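RegF protein (Neisseria gonorrhoeae, PDB 4HOJ) is a glutathione transferase homolog of the stringent starvation protein A type that binds glutathione and calcium, and probably acts in regulation, as its name suggests. Local coordinates at residues N129-L134 against V154-L159. Residues are numbered along the deposited sequence; the frame is centred on the assembly and turned at random.
Sequences NGLTML and VALAPL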
ATOM      1  N   ASN A 129     -12.607   3.853 -18.636  1.00 22.70           N
ATOM      2  CA  ASN A 129     -11.737   3.047 -19.484  1.00 25.11           C
ATOM      3  C   ASN A 129     -11.124   1.897 -18.683  1.00 23.85           C
ATOM      4  O   ASN A 129     -11.053   0.746 -19.165  1.00 25.04           O
ATOM      5  CB  ASN A 129     -10.665   3.931 -20.083  1.00 27.52           C
ATOM      6  CG  ASN A 129     -11.207   4.839 -21.171  1.00 41.00           C
ATOM      7  OD1 ASN A 129     -12.183   4.501 -21.858  1.00 46.53           O
ATOM      8  ND2 ASN A 129     -10.588   6.009 -21.325  1.00 41.21           N
ATOM      9  N   GLY A 130     -10.657   2.214 -17.480  1.00 21.83           N
ATOM     10  CA  GLY A 130     -10.059   1.237 -16.585  1.00 21.38           C
ATOM     11  C   GLY A 130     -11.008   0.128 -16.189  1.00 20.19           C
ATOM     12  O   GLY A 130     -10.633  -1.061 -16.217  1.00 22.88           O
ATOM     13  N   LEU A 131     -12.222   0.490 -15.808  1.00 17.35           N
ATOM     14  CA  LEU A 131     -13.211  -0.499 -15.417  1.00 19.30           C
ATOM     15  C   LEU A 131     -13.609  -1.347 -16.616  1.00 23.14           C
ATOM     16  O   LEU A 131     -13.838  -2.549 -16.457  1.00 22.81           O
ATOM     17  CB  LEU A 131     -14.439   0.174 -14.791  1.00 17.12           C
ATOM     18  CG  LEU A 131     -14.158   0.777 -13.403  1.00 16.31           C
ATOM     19  CD1 LEU A 131     -15.380   1.536 -12.863  1.00 16.74           C
ATOM     20  CD2 LEU A 131     -13.701  -0.222 -12.359  1.00 16.05           C
ATOM     21  N   THR A 132     -13.713  -0.736 -17.800  1.00 19.96           N
ATOM     22  CA  THR A 132     -14.090  -1.474 -19.004  1.00 22.57           C
ATOM     23  C   THR A 132     -13.034  -2.536 -19.268  1.00 29.08           C
ATOM     24  O   THR A 132     -13.353  -3.669 -19.617  1.00 29.57           O
ATOM     25  CB  THR A 132     -14.303  -0.541 -20.223  1.00 25.23           C
ATOM     26  OG1 THR A 132     -15.384   0.357 -19.918  1.00 27.16           O
ATOM     27  CG2 THR A 132     -14.658  -1.355 -21.469  1.00 28.56           C
ATOM     28  N   MET A 133     -11.771  -2.192 -19.068  1.00 27.04           N
ATOM     29  CA  MET A 133     -10.739  -3.152 -19.401  1.00 31.63           C
ATOM     30  C   MET A 133     -10.673  -4.272 -18.385  1.00 27.98           C
ATOM     31  O   MET A 133     -10.329  -5.403 -18.742  1.00 35.16           O
ATOM     32  CB  MET A 133      -9.381  -2.481 -19.585  1.00 34.46           C
ATOM     33  CG  MET A 133      -9.392  -1.484 -20.726  1.00 43.07           C
ATOM     34  SD  MET A 133      -7.869  -0.541 -20.779  1.00 65.34           S
ATOM     35  CE  MET A 133      -6.684  -1.857 -20.573  1.00 47.33           C
ATOM     36  N   LEU A 134     -10.995  -3.946 -17.137  1.00 26.53           N
ATOM     37  CA  LEU A 134     -11.024  -4.915 -16.057  1.00 21.39           C
ATOM     38  C   LEU A 134     -12.215  -5.865 -16.121  1.00 23.51           C
ATOM     39  O   LEU A 134     -12.168  -6.942 -15.563  1.00 25.56           O
ATOM     40  CB  LEU A 134     -10.950  -4.199 -14.703  1.00 30.69           C
ATOM     41  CG  LEU A 134      -9.567  -3.560 -14.529  1.00 39.98           C
ATOM     42  CD1 LEU A 134      -9.569  -2.633 -13.338  1.00 42.06           C
ATOM     43  CD2 LEU A 134      -8.456  -4.624 -14.409  1.00 42.79           C
ATOM     44  N   VAL A 154     -14.612  -5.637  -1.489  1.00  9.36           N
ATOM     45  CA  VAL A 154     -14.952  -4.555  -0.585  1.00 10.14           C
ATOM     46  C   VAL A 154     -14.318  -3.258  -1.042  1.00  8.66           C
ATOM     47  O   VAL A 154     -14.986  -2.197  -1.070  1.00  9.76           O
ATOM     48  CB  VAL A 154     -14.484  -4.859   0.841  1.00 10.05           C
ATOM     49  CG1 VAL A 154     -14.561  -3.609   1.738  1.00 11.50           C
ATOM     50  CG2 VAL A 154     -15.308  -6.006   1.427  1.00 11.19           C
ATOM     51  N   ALA A 155     -13.030  -3.306  -1.401  1.00  9.09           N
ATOM     52  CA  ALA A 155     -12.300  -2.062  -1.731  1.00  7.97           C
ATOM     53  C   ALA A 155     -12.890  -1.397  -3.011  1.00  8.13           C
ATOM     54  O   ALA A 155     -12.929  -0.180  -3.109  1.00  8.54           O
ATOM     55  CB  ALA A 155     -10.830  -2.399  -1.893  1.00  8.67           C
ATOM     56  N   LEU A 156     -13.331  -2.208  -3.972  1.00  8.55           N
ATOM     57  CA  LEU A 156     -13.833  -1.670  -5.215  1.00  9.00           C
ATOM     58  C   LEU A 156     -15.301  -1.225  -5.129  1.00  9.10           C
ATOM     59  O   LEU A 156     -15.706  -0.321  -5.846  1.00  9.45           O
ATOM     60  CB  LEU A 156     -13.698  -2.770  -6.273  1.00 11.10           C
ATOM     61  CG  LEU A 156     -14.228  -2.405  -7.674  1.00  9.20           C
ATOM     62  CD1 LEU A 156     -13.499  -1.174  -8.261  1.00 12.16           C
ATOM     63  CD2 LEU A 156     -14.047  -3.616  -8.605  1.00 13.27           C
ATOM     64  N   ALA A 157     -16.082  -1.813  -4.215  1.00  8.13           N
ATOM     65  CA  ALA A 157     -17.539  -1.650  -4.245  1.00  8.17           C
ATOM     66  C   ALA A 157     -17.959  -0.170  -4.171  1.00  8.75           C
ATOM     67  O   ALA A 157     -18.897   0.190  -4.840  1.00  8.30           O
ATOM     68  CB  ALA A 157     -18.171  -2.486  -3.105  1.00 10.00           C
ATOM     69  N   PRO A 158     -17.371   0.680  -3.333  1.00  7.87           N
ATOM     70  CA  PRO A 158     -17.861   2.084  -3.299  1.00  7.25           C
ATOM     71  C   PRO A 158     -17.716   2.817  -4.592  1.00  8.26           C
ATOM     72  O   PRO A 158     -18.524   3.737  -4.855  1.00  9.24           O
ATOM     73  CB  PRO A 158     -17.029   2.710  -2.195  1.00  7.50           C
ATOM     74  CG  PRO A 158     -16.679   1.468  -1.283  1.00  7.42           C
ATOM     75  CD  PRO A 158     -16.334   0.447  -2.311  1.00  9.31           C
ATOM     76  N   LEU A 159     -16.712   2.485  -5.401  1.00  8.90           N
ATOM     77  CA  LEU A 159     -16.603   3.089  -6.732  1.00  7.99           C
ATOM     78  C   LEU A 159     -17.695   2.607  -7.655  1.00  9.49           C
ATOM     79  O   LEU A 159     -18.354   3.411  -8.293  1.00  9.51           O
ATOM     80  CB  LEU A 159     -15.227   2.823  -7.316  1.00  9.01           C
ATOM     81  CG  LEU A 159     -15.055   3.171  -8.810  1.00  8.26           C
ATOM     82  CD1 LEU A 159     -15.409   4.640  -9.033  1.00 11.55           C
ATOM     83  CD2 LEU A 159     -13.620   2.894  -9.218  1.00  9.12           C
TER
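L131 reaches from helix 117-134 to helix 151-161, where its forked end meets the methyls of L156 and L159. Its CB points at segment 154-159, yet the nearest atom there, L159 CD2, is 6.3 Å from L131 CB. The nearest opposing atom to L131 CG is again L159 CD2, at 4.7 Å, so the branch point approaches without close contact. The two methyls close the gap. Of the two leucines of segment 154-159, CD1 touches only L159, the distance from L131 CD1 to L159 CD2 being 4.3 Å. CD2 serves both partners: L131 CD2 lies 4.2 Å from L156 CD1, and L131 CD2 lies 4.4 Å from L159 CD2. Since L156 CD1 and L159 CD2 are themselves 4.2 Å apart, these last three methyls form a nearly equilateral triangle. L163, in a loop, is a further neighbour of L131.

The helices belong to the all-helical C-terminal domain of the glutathione transferase fold; with L131 CA and L159 CA 10.0 Å apart, the contacts across the two segments are all between methyls. Helix 151-161 lies in the interior of this domain: M99 of helix 86-102 packs on L156, while F104 and V107 of helix 104-111 pack on L159. A155 O accepts a hydrogen bond from R17 NE, tying the same helix to helix 13-25 of the thioredoxin-like domain.

L156 and L159 share a rotamer but offer different branches. At L159, chi2 of 57° leaves CD2 anti to CA, and this outstretched methyl makes the contact; at L156 the touching CD1 is the branch turned about 60° from CA, while CD2 is the one anti to it. P158, between them, has no N-H to give to the preceding turn, and the helix kinks there, with L159 N making just a weak 3.0 Å bond to L156 O.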